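Local coordinates for uncharacterized protein (Pseudomonas aeruginosa PAO1, PDB 6TCB) that is of unknown function but binds calcium, and forms a compact alpha/beta fold that pairs with a second copy of itself, at residues 11-16 and 22-27; 35-40 and 58-63; 75-80 and 88-93. All coordinates share one frame; numbering follows the deposited sequence. Where two conformers were deposited one is given.

Contact 1. Residues 11-16 and 22-27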
ATOM      1  N   LEU A  11       9.097  -7.897 -13.225  1.00  8.69           N
ATOM      2  CA  LEU A  11       9.639  -6.563 -13.472  1.00 10.17           C
ATOM      3  C   LEU A  11       9.434  -6.166 -14.928  1.00 10.50           C
ATOM      4  O   LEU A  11       9.122  -5.009 -15.225  1.00  9.40           O
ATOM      5  CB  LEU A  11      11.126  -6.522 -13.117  1.00 11.88           C
ATOM      6  CG  LEU A  11      11.947  -5.329 -13.619  1.00 14.06           C
ATOM      7  CD1 LEU A  11      11.521  -4.046 -12.961  1.00 16.00           C
ATOM      8  CD2 LEU A  11      13.456  -5.582 -13.401  1.00 15.29           C
ATOM      9  N   GLU A  12       9.611  -7.109 -15.855  1.00 11.07           N
ATOM     10  CA  GLU A  12       9.436  -6.785 -17.267  1.00 11.45           C
ATOM     11  C   GLU A  12       7.982  -6.454 -17.575  1.00 10.75           C
ATOM     12  O   GLU A  12       7.692  -5.551 -18.363  1.00 10.91           O
ATOM     13  CB  GLU A  12       9.974  -7.915 -18.144  1.00 14.77           C
ATOM     14  CG  GLU A  12      11.486  -8.104 -18.024  1.00 18.29           C
ATOM     15  CD  GLU A  12      12.274  -6.870 -18.439  1.00 21.44           C
ATOM     16  OE1 GLU A  12      11.760  -6.089 -19.266  1.00 22.34           O
ATOM     17  OE2 GLU A  12      13.400  -6.673 -17.931  1.00 23.37           O
ATOM     18  N   ILE A  13       7.049  -7.146 -16.928  1.00 10.40           N
ATOM     19  CA  ILE A  13       5.644  -6.794 -17.075  1.00 10.58           C
ATOM     20  C   ILE A  13       5.381  -5.402 -16.512  1.00 10.02           C
ATOM     21  O   ILE A  13       4.753  -4.552 -17.157  1.00 10.15           O
ATOM     22  CB  ILE A  13       4.755  -7.857 -16.409  1.00 11.22           C
ATOM     23  CG1 ILE A  13       4.953  -9.213 -17.077  1.00 12.79           C
ATOM     24  CG2 ILE A  13       3.314  -7.395 -16.476  1.00 11.56           C
ATOM     25  CD1 ILE A  13       4.358 -10.374 -16.304  1.00 13.94           C
ATOM     26  N   ALA A  14       5.849  -5.154 -15.287  1.00  8.90           N
ATOM     27  CA  ALA A  14       5.703  -3.840 -14.682  1.00  8.65           C
ATOM     28  C   ALA A  14       6.269  -2.746 -15.576  1.00  9.61           C
ATOM     29  O   ALA A  14       5.634  -1.708 -15.772  1.00 10.10           O
ATOM     30  CB  ALA A  14       6.412  -3.808 -13.328  1.00  8.62           C
ATOM     31  N   LYS A  15       7.454  -2.964 -16.146  1.00 10.35           N
ATOM     32  CA  LYS A  15       8.060  -1.938 -16.989  0.54 12.56           C
ATOM     33  C   LYS A  15       7.174  -1.607 -18.183  1.00 11.95           C
ATOM     34  O   LYS A  15       7.083  -0.440 -18.589  1.00 12.93           O
ATOM     35  CB  LYS A  15       9.458  -2.379 -17.424  0.54 14.96           C
ATOM     36  CG  LYS A  15      10.476  -2.202 -16.304  0.54 19.11           C
ATOM     37  CD  LYS A  15      11.867  -2.763 -16.581  0.54 24.07           C
ATOM     38  CE  LYS A  15      12.122  -3.116 -18.031  0.54 28.40           C
ATOM     39  NZ  LYS A  15      13.549  -3.529 -18.212  0.54 31.85           N
ATOM     40  N   ALA A  16       6.514  -2.613 -18.760  1.00 11.70           N
ATOM     41  CA  ALA A  16       5.653  -2.345 -19.910  1.00 13.42           C
ATOM     42  C   ALA A  16       4.496  -1.437 -19.526  1.00 13.46           C
ATOM     43  O   ALA A  16       4.084  -0.573 -20.309  1.00 16.06           O
ATOM     44  CB  ALA A  16       5.113  -3.648 -20.498  1.00 14.81           C
ATOM     45  N   LEU A  22       0.997   3.510 -16.164  1.00 10.14           N
ATOM     46  CA  LEU A  22      -0.128   2.731 -15.683  1.00  9.54           C
ATOM     47  C   LEU A  22       0.276   1.911 -14.467  1.00  8.55           C
ATOM     48  O   LEU A  22       1.420   1.446 -14.374  1.00  9.53           O
ATOM     49  CB  LEU A  22      -0.622   1.765 -16.761  1.00 11.46           C
ATOM     50  CG  LEU A  22      -1.300   2.430 -17.953  1.00 14.97           C
ATOM     51  CD1 LEU A  22      -1.646   1.372 -18.987  1.00 17.15           C
ATOM     52  CD2 LEU A  22      -2.520   3.209 -17.503  1.00 16.23           C
ATOM     53  N   PRO A  23      -0.648   1.673 -13.542  1.00  8.52           N
ATOM     54  CA  PRO A  23      -0.347   0.798 -12.405  1.00  9.03           C
ATOM     55  C   PRO A  23      -0.294  -0.662 -12.835  1.00  8.83           C
ATOM     56  O   PRO A  23      -0.886  -1.064 -13.842  1.00  8.60           O
ATOM     57  CB  PRO A  23      -1.515   1.052 -11.452  1.00  9.91           C
ATOM     58  CG  PRO A  23      -2.653   1.383 -12.371  1.00 10.91           C
ATOM     59  CD  PRO A  23      -2.057   2.117 -13.546  1.00  9.84           C
ATOM     60  N   TYR A  24       0.424  -1.463 -12.040  1.00  7.89           N
ATOM     61  CA  TYR A  24       0.538  -2.910 -12.238  1.00  7.52           C
ATOM     62  C   TYR A  24      -0.212  -3.628 -11.120  1.00  7.83           C
ATOM     63  O   TYR A  24       0.295  -3.766  -9.998  1.00  7.98           O
ATOM     64  CB  TYR A  24       1.994  -3.350 -12.267  1.00  7.70           C
ATOM     65  CG  TYR A  24       2.232  -4.827 -12.507  1.00  9.24           C
ATOM     66  CD1 TYR A  24       1.364  -5.597 -13.276  1.00 10.45           C
ATOM     67  CD2 TYR A  24       3.352  -5.459 -11.970  1.00  9.78           C
ATOM     68  CE1 TYR A  24       1.615  -6.943 -13.500  1.00 11.45           C
ATOM     69  CE2 TYR A  24       3.617  -6.802 -12.204  1.00 10.81           C
ATOM     70  CZ  TYR A  24       2.742  -7.533 -12.971  1.00 11.90           C
ATOM     71  OH  TYR A  24       2.991  -8.861 -13.202  1.00 13.87           O
ATOM     72  N   TRP A  25      -1.427  -4.075 -11.432  1.00  7.99           N
ATOM     73  CA  TRP A  25      -2.213  -4.886 -10.511  1.00  8.31           C
ATOM     74  C   TRP A  25      -1.680  -6.307 -10.576  1.00  8.70           C
ATOM     75  O   TRP A  25      -1.704  -6.936 -11.642  1.00 10.91           O
ATOM     76  CB  TRP A  25      -3.687  -4.848 -10.915  1.00  8.37           C
ATOM     77  CG  TRP A  25      -4.276  -3.465 -10.922  1.00  8.44           C
ATOM     78  CD1 TRP A  25      -4.360  -2.629 -11.983  1.00  8.37           C
ATOM     79  CD2 TRP A  25      -4.905  -2.774  -9.824  1.00  8.86           C
ATOM     80  NE1 TRP A  25      -4.964  -1.464 -11.623  1.00  8.47           N
ATOM     81  CE2 TRP A  25      -5.315  -1.523 -10.302  1.00  8.77           C
ATOM     82  CE3 TRP A  25      -5.136  -3.091  -8.481  1.00  9.40           C
ATOM     83  CZ2 TRP A  25      -5.950  -0.581  -9.495  1.00  9.28           C
ATOM     84  CZ3 TRP A  25      -5.764  -2.157  -7.676  1.00  9.01           C
ATOM     85  CH2 TRP A  25      -6.165  -0.916  -8.183  1.00  9.96           C
ATOM     86  N   CYS A  26      -1.181  -6.815  -9.460  1.00  8.95           N
ATOM     87  CA  CYS A  26      -0.538  -8.125  -9.470  1.00  9.41           C
ATOM     88  C   CYS A  26      -0.628  -8.716  -8.083  1.00  9.80           C
ATOM     89  O   CYS A  26      -0.087  -8.138  -7.137  1.00 10.88           O
ATOM     90  CB  CYS A  26       0.921  -7.988  -9.875  1.00 11.29           C
ATOM     91  SG  CYS A  26       1.852  -9.536  -9.854  1.00 15.91           S
ATOM     92  N   ASP A  27      -1.266  -9.884  -7.967  1.00 11.93           N
ATOM     93  CA  ASP A  27      -1.483 -10.535  -6.681  1.00 13.92           C
ATOM     94  C   ASP A  27      -0.849 -11.923  -6.613  1.00 15.39           C
ATOM     95  O   ASP A  27      -1.214 -12.720  -5.741  1.00 18.35           O
ATOM     96  CB  ASP A  27      -2.978 -10.590  -6.344  1.00 17.60           C
ATOM     97  CG  ASP A  27      -3.759 -11.535  -7.248  1.00 27.48           C
ATOM     98  OD1 ASP A  27      -3.182 -12.095  -8.204  1.00 30.74           O
ATOM     99  OD2 ASP A  27      -4.968 -11.721  -6.993  1.00 33.43           O
TER
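Tyr-24, at the start of the short strand 24-25, lays its ring against Ile-13 and Ala-14 of helix 3-18. The methyl CB of Ala-14 sits 3.7 Å from Tyr-24 CD2, near the root of the ring, and the backbone N of Ala-14 lies over one face, displaced toward the rim. Farther out, the branch methyl CG2 of Ile-13 comes in obliquely and stands 3.5 Å from Tyr-24 CE1. The backbones come closest where CA of Tyr-24 lies 5.8 Å from CA of Ala-14; CG of Tyr-24 anti to its own backbone N (chi1 -178°) directs the ring along the helix toward Ile-13. Ile-13 CD1 ends 3.7 Å from the phenol oxygen OH of Tyr-24, a plain van der Waals approach. The polar need of that hydroxyl is met by a hydrogen bond with His-10 ND1, which ties the far end of the otherwise apolar ring to the helix it packs on. Cys-26 CB lies over the opposite face, toward the rim, 3.6 Å above the plane of the Tyr-24 ring. Leu-17 and Phe-18 of helix 3-18 also touch the tyrosine, Leu-41 of helix 33-43 packs on Ala-14, and backbone hydrogen bonds join Tyr-24 to Tyr-60 of the central strand 57-62.

Contact 2. Residues 35-40 and 58-63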
ATOM      1  N   GLN A  35       5.211  -7.436  -0.728  1.00  8.59           N
ATOM      2  CA  GLN A  35       5.770  -6.136  -0.374  1.00  9.35           C
ATOM      3  C   GLN A  35       7.194  -5.994  -0.891  1.00  9.47           C
ATOM      4  O   GLN A  35       7.600  -4.910  -1.336  1.00 10.10           O
ATOM      5  CB  GLN A  35       5.753  -5.973   1.145  1.00 10.83           C
ATOM      6  CG  GLN A  35       4.361  -6.023   1.744  1.00 12.15           C
ATOM      7  CD  GLN A  35       4.322  -5.527   3.174  1.00 13.29           C
ATOM      8  OE1 GLN A  35       4.533  -4.339   3.428  1.00 12.84           O
ATOM      9  NE2 GLN A  35       4.051  -6.427   4.113  1.00 14.37           N
ATOM     10  N   ALA A  36       7.959  -7.083  -0.852  1.00  8.86           N
ATOM     11  CA  ALA A  36       9.348  -7.037  -1.282  1.00  9.43           C
ATOM     12  C   ALA A  36       9.461  -6.729  -2.762  1.00  9.31           C
ATOM     13  O   ALA A  36      10.446  -6.118  -3.189  1.00 10.09           O
ATOM     14  CB  ALA A  36      10.030  -8.364  -0.964  1.00 11.13           C
ATOM     15  N   PHE A  37       8.471  -7.133  -3.563  1.00  8.68           N
ATOM     16  CA  PHE A  37       8.530  -6.794  -4.980  1.00  8.58           C
ATOM     17  C   PHE A  37       8.614  -5.285  -5.182  1.00  8.37           C
ATOM     18  O   PHE A  37       9.238  -4.827  -6.142  1.00  8.68           O
ATOM     19  CB  PHE A  37       7.350  -7.402  -5.751  1.00  9.28           C
ATOM     20  CG  PHE A  37       7.447  -7.224  -7.247  1.00  9.20           C
ATOM     21  CD1 PHE A  37       8.467  -7.834  -7.954  1.00  9.16           C
ATOM     22  CD2 PHE A  37       6.512  -6.462  -7.936  1.00 10.09           C
ATOM     23  CE1 PHE A  37       8.570  -7.678  -9.321  1.00  9.11           C
ATOM     24  CE2 PHE A  37       6.606  -6.299  -9.308  1.00  9.84           C
ATOM     25  CZ  PHE A  37       7.632  -6.903  -9.995  1.00  9.72           C
ATOM     26  N   ASN A  38       8.001  -4.491  -4.296  1.00  7.76           N
ATOM     27  CA  ASN A  38       8.128  -3.047  -4.453  1.00  8.46           C
ATOM     28  C   ASN A  38       9.564  -2.587  -4.229  1.00  8.96           C
ATOM     29  O   ASN A  38      10.048  -1.681  -4.922  1.00  9.18           O
ATOM     30  CB  ASN A  38       7.163  -2.298  -3.544  1.00  9.19           C
ATOM     31  CG  ASN A  38       6.873  -0.922  -4.065  1.00  9.77           C
ATOM     32  OD1 ASN A  38       6.317  -0.772  -5.151  1.00 10.62           O
ATOM     33  ND2 ASN A  38       7.257   0.094  -3.310  1.00 11.27           N
ATOM     34  N   ALA A  39      10.267  -3.216  -3.287  1.00  9.44           N
ATOM     35  CA  ALA A  39      11.678  -2.894  -3.091  1.00 10.49           C
ATOM     36  C   ALA A  39      12.499  -3.280  -4.315  1.00 10.68           C
ATOM     37  O   ALA A  39      13.452  -2.580  -4.679  1.00 11.23           O
ATOM     38  CB  ALA A  39      12.209  -3.596  -1.839  1.00 10.80           C
ATOM     39  N   TYR A  40      12.143  -4.399  -4.956  1.00 10.20           N
ATOM     40  CA  TYR A  40      12.823  -4.848  -6.161  1.00  9.68           C
ATOM     41  C   TYR A  40      12.634  -3.847  -7.290  1.00  9.25           C
ATOM     42  O   TYR A  40      13.596  -3.452  -7.956  1.00  9.31           O
ATOM     43  CB  TYR A  40      12.271  -6.220  -6.575  1.00 10.66           C
ATOM     44  CG  TYR A  40      13.055  -6.891  -7.679  1.00 11.38           C
ATOM     45  CD1 TYR A  40      14.284  -7.472  -7.421  1.00 11.90           C
ATOM     46  CD2 TYR A  40      12.566  -6.948  -8.979  1.00 12.24           C
ATOM     47  CE1 TYR A  40      15.026  -8.088  -8.432  1.00 12.80           C
ATOM     48  CE2 TYR A  40      13.294  -7.549  -9.982  1.00 13.39           C
ATOM     49  CZ  TYR A  40      14.513  -8.122  -9.705  1.00 14.61           C
ATOM     50  OH  TYR A  40      15.226  -8.729 -10.713  1.00 18.31           O
ATOM     51  N   PRO A  58      -3.704  -5.819  -4.407  1.00  8.38           N
ATOM     52  CA  PRO A  58      -2.393  -5.163  -4.418  1.00  8.80           C
ATOM     53  C   PRO A  58      -1.991  -4.621  -5.779  1.00  7.54           C
ATOM     54  O   PRO A  58      -2.327  -5.166  -6.833  1.00  8.56           O
ATOM     55  CB  PRO A  58      -1.447  -6.305  -4.015  1.00 10.08           C
ATOM     56  CG  PRO A  58      -2.134  -7.539  -4.472  1.00 10.90           C
ATOM     57  CD  PRO A  58      -3.609  -7.289  -4.391  1.00 10.14           C
ATOM     58  N   VAL A  59      -1.227  -3.537  -5.744  1.00  7.30           N
ATOM     59  CA  VAL A  59      -0.854  -2.822  -6.957  1.00  7.10           C
ATOM     60  C   VAL A  59       0.448  -2.084  -6.723  1.00  7.04           C
ATOM     61  O   VAL A  59       0.736  -1.633  -5.609  1.00  8.25           O
ATOM     62  CB  VAL A  59      -2.016  -1.885  -7.389  1.00  7.25           C
ATOM     63  CG1 VAL A  59      -2.298  -0.811  -6.325  1.00  7.76           C
ATOM     64  CG2 VAL A  59      -1.768  -1.253  -8.728  1.00  7.72           C
ATOM     65  N   TYR A  60       1.231  -1.984  -7.792  1.00  7.31           N
ATOM     66  CA  TYR A  60       2.512  -1.290  -7.829  1.00  6.60           C
ATOM     67  C   TYR A  60       2.324  -0.111  -8.773  1.00  6.25           C
ATOM     68  O   TYR A  60       1.994  -0.308  -9.945  1.00  7.98           O
ATOM     69  CB  TYR A  60       3.616  -2.249  -8.302  1.00  7.39           C
ATOM     70  CG  TYR A  60       3.646  -3.503  -7.456  1.00  7.18           C
ATOM     71  CD1 TYR A  60       4.386  -3.558  -6.291  1.00  7.19           C
ATOM     72  CD2 TYR A  60       2.882  -4.620  -7.786  1.00  7.26           C
ATOM     73  CE1 TYR A  60       4.379  -4.685  -5.488  1.00  7.40           C
ATOM     74  CE2 TYR A  60       2.872  -5.758  -6.981  1.00  7.39           C
ATOM     75  CZ  TYR A  60       3.614  -5.773  -5.829  1.00  7.92           C
ATOM     76  OH  TYR A  60       3.568  -6.923  -5.072  1.00 10.21           O
ATOM     77  N   VAL A  61       2.449   1.096  -8.248  1.00  7.36           N
ATOM     78  CA  VAL A  61       2.033   2.312  -8.945  1.00  7.64           C
ATOM     79  C   VAL A  61       3.271   3.130  -9.288  1.00  7.54           C
ATOM     80  O   VAL A  61       4.003   3.539  -8.375  1.00  8.72           O
ATOM     81  CB  VAL A  61       1.063   3.151  -8.100  1.00  8.28           C
ATOM     82  CG1 VAL A  61       0.580   4.339  -8.921  1.00  8.48           C
ATOM     83  CG2 VAL A  61      -0.080   2.310  -7.625  1.00  9.41           C
ATOM     84  N   PRO A  62       3.516   3.425 -10.563  1.00  7.94           N
ATOM     85  CA  PRO A  62       4.690   4.223 -10.921  1.00  9.20           C
ATOM     86  C   PRO A  62       4.515   5.685 -10.530  1.00 10.40           C
ATOM     87  O   PRO A  62       3.404   6.214 -10.467  1.00 10.19           O
ATOM     88  CB  PRO A  62       4.755   4.069 -12.446  1.00  9.43           C
ATOM     89  CG  PRO A  62       3.301   3.874 -12.849  1.00  9.20           C
ATOM     90  CD  PRO A  62       2.656   3.106 -11.726  1.00  7.19           C
ATOM     91  N   ARG A  63       5.638   6.350 -10.270  1.00 12.25           N
ATOM     92  CA  ARG A  63       5.622   7.806 -10.168  1.00 15.74           C
ATOM     93  C   ARG A  63       5.027   8.397 -11.445  1.00 15.09           C
ATOM     94  O   ARG A  63       5.278   7.915 -12.548  1.00 15.39           O
ATOM     95  CB  ARG A  63       7.050   8.308  -9.947  1.00 22.31           C
ATOM     96  CG  ARG A  63       7.143   9.659  -9.253  1.00 27.13           C
ATOM     97  CD  ARG A  63       8.598  10.104  -9.077  1.00 29.70           C
TER
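CG of Phe-37 stands anti to the backbone N (chi1 -173°), which swings the ring off helix 33-43 toward the sheet, while Tyr-60 has CG beside its own N (chi1 -54°) and sends its ring from strand 57-62 to meet it. The two form a T-shaped, edge-to-face pair: centroids are 5.0 Å apart and the planes stand at 86°. Phe-37 supplies the edge, with CD2 poised over the centre of the Tyr-60 face, 3.6 Å above its plane. Phe-37 CB adds a looser touch, 3.9 Å from Tyr-60 OH. Asn-38, one residue along the helix, runs past Tyr-60 in the opposite direction; its amide is tilted modestly from the ring plane and its OD1 lies at the ring edge, 3.6 Å from Tyr-60 CD1. Ser-48 OG hydrogen-bonds to that OD1, and Tyr-60 OH is hydrogen-bonded to the backbone O of Asp-34. Phe-7 of helix 3-18 and Phe-29 of the loop before helix 33-43 also meet Phe-37, while Gln-35 hydrogen-bonds to Tyr-50 and Asp-34 of the second subunit. Chemically, a ring C-H edge of Phe-37 is set against the pi face of Tyr-60, and the carbonyl oxygen of Asn-38 faces the slightly positive C-H rim of the tyrosine. Both approaches are probably weakly favourable electrostatically, and the buried polar ends of Tyr-60 and Asn-38 have partners of their own.

Contact 3. Residues 75-80 and 88-93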
ATOM      1  N   ARG A  75     -12.174   0.585  -6.279  1.00  9.31           N
ATOM      2  CA  ARG A  75     -13.584   0.484  -5.900  1.00 10.24           C
ATOM      3  C   ARG A  75     -14.393  -0.162  -7.016  1.00  9.81           C
ATOM      4  O   ARG A  75     -15.231  -1.041  -6.771  1.00 10.09           O
ATOM      5  CB  ARG A  75     -14.134   1.874  -5.560  1.00 11.78           C
ATOM      6  CG  ARG A  75     -13.428   2.533  -4.387  1.00 15.27           C
ATOM      7  CD  ARG A  75     -14.056   3.860  -4.004  1.00 21.15           C
ATOM      8  NE  ARG A  75     -13.364   4.466  -2.870  1.00 25.18           N
ATOM      9  CZ  ARG A  75     -12.678   5.606  -2.910  1.00 25.78           C
ATOM     10  NH1 ARG A  75     -12.573   6.307  -4.036  1.00 26.05           N
ATOM     11  NH2 ARG A  75     -12.102   6.052  -1.801  1.00 25.23           N
ATOM     12  N   ALA A  76     -14.136   0.240  -8.253  1.00  9.95           N
ATOM     13  CA  ALA A  76     -14.828  -0.359  -9.386  1.00  9.92           C
ATOM     14  C   ALA A  76     -14.397  -1.801  -9.607  1.00  9.53           C
ATOM     15  O   ALA A  76     -15.232  -2.667  -9.888  1.00 10.12           O
ATOM     16  CB  ALA A  76     -14.555   0.463 -10.647  1.00 10.22           C
ATOM     17  N   ARG A  77     -13.096  -2.071  -9.509  1.00  8.70           N
ATOM     18  CA  ARG A  77     -12.599  -3.436  -9.617  1.00  9.56           C
ATOM     19  C   ARG A  77     -13.284  -4.352  -8.612  1.00 10.16           C
ATOM     20  O   ARG A  77     -13.616  -5.496  -8.934  1.00  9.99           O
ATOM     21  CB  ARG A  77     -11.084  -3.430  -9.384  1.00 10.39           C
ATOM     22  CG  ARG A  77     -10.262  -2.817 -10.507  1.00  9.78           C
ATOM     23  CD  ARG A  77      -8.827  -2.595 -10.107  1.00 10.25           C
ATOM     24  NE  ARG A  77      -8.166  -3.819  -9.662  1.00 10.59           N
ATOM     25  CZ  ARG A  77      -7.560  -4.691 -10.461  1.00 10.29           C
ATOM     26  NH1 ARG A  77      -7.543  -4.501 -11.771  1.00 11.24           N
ATOM     27  NH2 ARG A  77      -6.970  -5.757  -9.941  1.00 10.66           N
ATOM     28  N   ALA A  78     -13.502  -3.867  -7.386  1.00 10.23           N
ATOM     29  CA  ALA A  78     -14.116  -4.717  -6.374  1.00 11.14           C
ATOM     30  C   ALA A  78     -15.541  -5.081  -6.764  1.00 11.43           C
ATOM     31  O   ALA A  78     -15.951  -6.241  -6.630  1.00 11.87           O
ATOM     32  CB  ALA A  78     -14.084  -4.039  -5.006  1.00 11.07           C
ATOM     33  N   ARG A  79     -16.318  -4.110  -7.237  1.00 12.54           N
ATOM     34  CA  ARG A  79     -17.681  -4.420  -7.658  0.75 15.91           C
ATOM     35  C   ARG A  79     -17.680  -5.419  -8.808  1.00 12.11           C
ATOM     36  O   ARG A  79     -18.519  -6.331  -8.848  1.00 12.25           O
ATOM     37  CB  ARG A  79     -18.401  -3.133  -8.057  0.75 22.19           C
ATOM     38  CG  ARG A  79     -18.601  -2.139  -6.914  0.75 35.71           C
ATOM     39  CD  ARG A  79     -19.257  -2.805  -5.713  0.75 43.51           C
ATOM     40  NE  ARG A  79     -19.804  -1.840  -4.765  0.75 55.11           N
ATOM     41  CZ  ARG A  79     -20.394  -2.170  -3.620  0.75 62.97           C
ATOM     42  NH1 ARG A  79     -20.509  -3.446  -3.273  0.75 64.70           N
ATOM     43  NH2 ARG A  79     -20.866  -1.224  -2.819  0.75 65.43           N
ATOM     44  N   LEU A  80     -16.764  -5.265  -9.765  1.00 10.37           N
ATOM     45  CA  LEU A  80     -16.746  -6.149 -10.922  1.00 10.30           C
ATOM     46  C   LEU A  80     -16.242  -7.535 -10.564  1.00 11.14           C
ATOM     47  O   LEU A  80     -16.765  -8.536 -11.074  1.00 11.01           O
ATOM     48  CB  LEU A  80     -15.908  -5.495 -12.016  1.00  9.64           C
ATOM     49  CG  LEU A  80     -16.575  -4.238 -12.589  1.00 10.78           C
ATOM     50  CD1 LEU A  80     -15.554  -3.462 -13.407  1.00 12.11           C
ATOM     51  CD2 LEU A  80     -17.790  -4.583 -13.421  1.00 11.03           C
ATOM     52  N   ASP A  88      -8.158 -10.214 -15.511  1.00 21.57           N
ATOM     53  CA  ASP A  88      -7.668  -9.581 -16.738  1.00 22.80           C
ATOM     54  C   ASP A  88      -8.716  -8.715 -17.434  1.00 21.03           C
ATOM     55  O   ASP A  88      -8.358  -7.943 -18.337  1.00 21.72           O
ATOM     56  CB  ASP A  88      -7.122 -10.646 -17.696  1.00 25.84           C
ATOM     57  N   ALA A  89      -9.983  -8.808 -17.031  1.00 18.38           N
ATOM     58  CA  ALA A  89     -11.042  -7.953 -17.546  1.00 17.15           C
ATOM     59  C   ALA A  89     -11.345  -6.782 -16.621  1.00 15.36           C
ATOM     60  O   ALA A  89     -12.150  -5.918 -16.979  1.00 15.82           O
ATOM     61  CB  ALA A  89     -12.316  -8.776 -17.778  1.00 18.33           C
ATOM     62  N   LEU A  90     -10.712  -6.721 -15.449  1.00 13.65           N
ATOM     63  CA  LEU A  90     -10.988  -5.621 -14.539  1.00 12.49           C
ATOM     64  C   LEU A  90     -10.267  -4.361 -14.998  1.00 11.83           C
ATOM     65  O   LEU A  90      -9.205  -4.440 -15.621  1.00 13.39           O
ATOM     66  CB  LEU A  90     -10.523  -5.961 -13.130  1.00 12.47           C
ATOM     67  CG  LEU A  90     -11.161  -7.196 -12.508  1.00 12.91           C
ATOM     68  CD1 LEU A  90     -10.517  -7.454 -11.152  1.00 13.47           C
ATOM     69  CD2 LEU A  90     -12.665  -7.079 -12.359  1.00 13.87           C
ATOM     70  N   PRO A  91     -10.821  -3.193 -14.690  1.00 12.51           N
ATOM     71  CA  PRO A  91     -10.187  -1.943 -15.118  1.00 12.89           C
ATOM     72  C   PRO A  91      -8.799  -1.779 -14.523  1.00 11.22           C
ATOM     73  O   PRO A  91      -8.549  -2.119 -13.361  1.00 11.63           O
ATOM     74  CB  PRO A  91     -11.135  -0.855 -14.598  1.00 15.48           C
ATOM     75  CG  PRO A  91     -12.408  -1.552 -14.314  1.00 16.12           C
ATOM     76  CD  PRO A  91     -12.109  -2.974 -14.010  1.00 13.96           C
ATOM     77  N   VAL A  92      -7.906  -1.244 -15.339  1.00 10.28           N
ATOM     78  CA  VAL A  92      -6.541  -0.936 -14.923  1.00 10.18           C
ATOM     79  C   VAL A  92      -6.461   0.459 -14.322  1.00 10.78           C
ATOM     80  O   VAL A  92      -5.832   0.663 -13.280  1.00 10.41           O
ATOM     81  CB  VAL A  92      -5.578  -1.106 -16.113  1.00 12.07           C
ATOM     82  CG1 VAL A  92      -4.201  -0.577 -15.754  1.00 12.29           C
ATOM     83  CG2 VAL A  92      -5.499  -2.569 -16.521  1.00 14.61           C
ATOM     84  N   LEU A  93      -7.100   1.439 -14.952  1.00 10.77           N
ATOM     85  CA  LEU A  93      -7.106   2.808 -14.445  1.00 11.85           C
ATOM     86  C   LEU A  93      -8.317   3.494 -15.049  1.00 13.44           C
ATOM     87  O   LEU A  93      -8.408   3.595 -16.275  1.00 18.22           O
ATOM     88  CB  LEU A  93      -5.823   3.523 -14.842  1.00 13.78           C
ATOM     89  CG  LEU A  93      -5.596   4.904 -14.231  1.00 15.14           C
ATOM     90  CD1 LEU A  93      -5.428   4.796 -12.731  1.00 15.12           C
ATOM     91  CD2 LEU A  93      -4.386   5.573 -14.877  1.00 15.75           C
TER
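The chain after helix 67-82 turns back alongside it, bringing CA of Leu-90 to 5.6 Å from CA of Arg-77. Arg-77 makes the polar link: its NH1 donates to the backbone O of Pro-91 at 3.0 Å, with an N-H...O angle of 165°. The acceptor lies almost in the guanidinium plane, but the nitrogen itself stands above the carbonyl plane of Pro-91, 39° out. CG and CD of Arg-77 already lie against the oxygen, CD 3.3 Å from O of Pro-91, and the bend at chi3 (57°) turns the guanidinium to bring NH1 to the same atom. Leu-90 crosses the arginine at about a right angle; its CD1 rests over one face of the guanidinium, toward the rim, and its CB is 3.6 Å from Arg-77 NH1. This is a helix followed by an irregular C-terminal tail that doubles back and is fastened by a helix side chain to a tail carbonyl. The same guanidinium is held by a salt bridge from NE to Asp-57 at the start of strand 57-62 and by a cation-pi contact with Trp-25, so strand, helix and tail meet at one charge; several partners would be expected to limit its rotation. One turn on, Leu-80 completes the apolar side of the contact. Its CB packs 3.6 Å from CD2 of Leu-90, and its CD1 reaches obliquely to the proline ring, 3.5 Å from CD of Pro-91. Leu-85, in the loop after helix 67-82, packs on Leu-90 as well.

The three contacts follow one another along the chain, each closing before the next opens. Contacts 1 and 2 have centres about 9 Å apart and reach strands 24-25 and 57-62, neighbours in one antiparallel sheet. Contact 3, with its centre about 15 Å from that of contact 1 and about 19 Å from that of contact 2, lies across the chain's centre from contact 2. Trp-25 bridges contacts 1 and 3 through a probable hydrogen bond from NE1 to Val-92 O at 2.8 Å. The sheet thus has helices 3-18 and 33-43 packed on it in contacts 1 and 2, and helix 67-82 with the tail at contact 3, all away from the calcium-binding residues Asp-66 and Asp-68.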